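Local coordinates for protein putative rRNA methyltransferase (Sorangium cellulosum, PDB 4RWZ) that probably transfers a methyl group to 16S ribosomal RNA of the 30S subunit, a modification that confers resistance to aminoglycoside antibiotics, at residues A[112-117]-A[135-140]. Numbering follows the deposited sequence.
Sequences SALVLP and LIALLN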
loop_
_atom_site.group_PDB
_atom_site.type_symbol
_atom_site.label_atom_id
_atom_site.label_comp_id
_atom_site.label_asym_id
_atom_site.label_seq_id
_atom_site.Cartn_x
_atom_site.Cartn_y
_atom_site.Cartn_z
ATOM N N SER A 112 7.049 -1.224 12.239
ATOM C CA SER A 112 8.030 -2.195 12.743
ATOM C C SER A 112 8.329 -3.309 11.755
ATOM O O SER A 112 9.468 -3.743 11.601
ATOM C CB SER A 112 7.546 -2.847 14.040
ATOM O OG SER A 112 7.326 -1.827 14.976
ATOM N N ALA A 113 7.289 -3.800 11.108
ATOM C CA ALA A 113 7.449 -4.879 10.148
ATOM C C ALA A 113 8.377 -4.415 9.014
ATOM O O ALA A 113 9.067 -5.240 8.414
ATOM C CB ALA A 113 6.051 -5.343 9.594
ATOM N N LEU A 114 8.385 -3.110 8.671
ATOM C CA LEU A 114 9.238 -2.659 7.544
ATOM C C LEU A 114 10.672 -2.368 7.970
ATOM O O LEU A 114 11.636 -2.405 7.136
ATOM C CB LEU A 114 8.654 -1.355 6.882
ATOM C CG LEU A 114 7.260 -1.566 6.257
ATOM C CD1 LEU A 114 6.632 -0.142 5.968
ATOM C CD2 LEU A 114 7.374 -2.316 4.956
ATOM N N VAL A 115 10.860 -2.077 9.263
ATOM C CA VAL A 115 12.226 -1.714 9.709
ATOM C C VAL A 115 12.940 -2.792 10.512
ATOM O O VAL A 115 14.169 -2.698 10.683
ATOM C CB VAL A 115 12.294 -0.367 10.464
ATOM C CG1 VAL A 115 11.707 0.765 9.575
ATOM C CG2 VAL A 115 11.560 -0.429 11.786
ATOM N N LEU A 116 12.207 -3.776 11.055
ATOM C CA LEU A 116 12.895 -4.843 11.801
ATOM C C LEU A 116 13.753 -5.734 10.879
ATOM O O LEU A 116 14.950 -5.964 11.164
ATOM C CB LEU A 116 11.929 -5.653 12.693
ATOM C CG LEU A 116 11.372 -4.762 13.836
ATOM C CD1 LEU A 116 10.341 -5.480 14.711
ATOM C CD2 LEU A 116 12.510 -4.161 14.663
ATOM N N PRO A 117 13.187 -6.270 9.789
ATOM C CA PRO A 117 11.799 -6.309 9.335
ATOM C C PRO A 117 11.197 -7.647 9.673
ATOM O O PRO A 117 11.857 -8.515 10.267
ATOM C CB PRO A 117 11.933 -6.166 7.815
ATOM C CG PRO A 117 13.175 -7.023 7.531
ATOM C CD PRO A 117 14.103 -6.796 8.747
ATOM N N LEU A 135 8.138 -0.401 -4.216
ATOM C CA LEU A 135 7.538 -0.129 -2.922
ATOM C C LEU A 135 8.086 1.214 -2.443
ATOM O O LEU A 135 9.265 1.450 -2.503
ATOM C CB LEU A 135 7.949 -1.237 -1.938
ATOM C CG LEU A 135 7.728 -1.040 -0.439
ATOM C CD1 LEU A 135 6.280 -1.030 -0.252
ATOM C CD2 LEU A 135 8.277 -2.249 0.333
ATOM N N ILE A 136 7.199 2.121 -2.012
ATOM C CA ILE A 136 7.629 3.424 -1.480
ATOM C C ILE A 136 6.999 3.597 -0.071
ATOM O O ILE A 136 5.780 3.556 0.070
ATOM C CB ILE A 136 7.073 4.541 -2.338
ATOM C CG1 ILE A 136 7.564 4.353 -3.788
ATOM C CG2 ILE A 136 7.568 5.919 -1.803
ATOM C CD1 ILE A 136 7.097 5.499 -4.782
ATOM N N ALA A 137 7.822 3.767 0.944
ATOM C CA ALA A 137 7.302 3.891 2.305
ATOM C C ALA A 137 7.766 5.230 2.897
ATOM O O ALA A 137 8.965 5.588 2.813
ATOM C CB ALA A 137 7.760 2.709 3.171
ATOM N N LEU A 138 6.823 5.945 3.511
ATOM C CA LEU A 138 7.140 7.177 4.251
ATOM C C LEU A 138 6.971 6.842 5.719
ATOM O O LEU A 138 5.844 6.585 6.170
ATOM C CB LEU A 138 6.190 8.313 3.917
ATOM C CG LEU A 138 6.589 9.144 2.696
ATOM C CD1 LEU A 138 7.911 9.880 2.921
ATOM C CD2 LEU A 138 6.704 8.255 1.488
ATOM N N LEU A 139 8.067 6.873 6.464
ATOM C CA LEU A 139 8.105 6.260 7.797
ATOM C C LEU A 139 8.294 7.352 8.848
ATOM O O LEU A 139 9.225 8.147 8.746
ATOM C CB LEU A 139 9.251 5.240 7.903
ATOM C CG LEU A 139 9.270 4.084 6.883
ATOM C CD1 LEU A 139 10.445 3.148 7.155
ATOM C CD2 LEU A 139 7.942 3.364 6.886
ATOM N N ASN A 140 7.471 7.358 9.890
ATOM C CA ASN A 140 7.556 8.424 10.866
ATOM C C ASN A 140 7.098 7.785 12.171
ATOM O O ASN A 140 6.100 7.049 12.189
ATOM C CB ASN A 140 6.632 9.557 10.412
ATOM C CG ASN A 140 6.623 10.732 11.357
ATOM O OD1 ASN A 140 6.151 10.625 12.479
ATOM N ND2 ASN A 140 7.178 11.856 10.909
#
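L114 and V115 of helix 108-115 face A137 and L139 on strand 133-139, and the two backbones come closest at L114 and A137, whose CA atoms are 8.6 Å apart. That spacing is bridged by aliphatic side chains alone. L139 does most of the work from the strand, because its two methyls part to meet different residues of the helix. One branch, CD1, runs tip to tip into V115, reaching CG1 of that valine at 3.6 Å. The other, CD2, lies 3.9 Å from L114 CD1, where the two leucines pass at a slant. V115 presents CG1 because that methyl stands anti to its own carbonyl carbon (chi1 -56°), which swings it to the strand side. The same CD1 of L114 also rests 4.2 Å from the CB of A137, so a single methyl bridges two strand residues whose side chains leave the same face of the sheet. All four residues are buried. L114 also packs against L122 and L125 of helix 119-127, while the carbonyl oxygens of L114 and V115 are taken by Y171 OH and W162 NE1, which tie this part of the chain to helix 160-172. Strand 133-139 is hydrogen-bonded through its backbone to 98-104 on one edge and, antiparallel, to 207-213 on the other. Helix against sheet with a greasy interface between them is the layering of the Rossmann-like class I methyltransferase fold, whose seven-stranded sheet, order 3-2-1-4-5-7-6, has 207-213 as its one reversed strand, inserted between 133-139 and the edge strand 176-183.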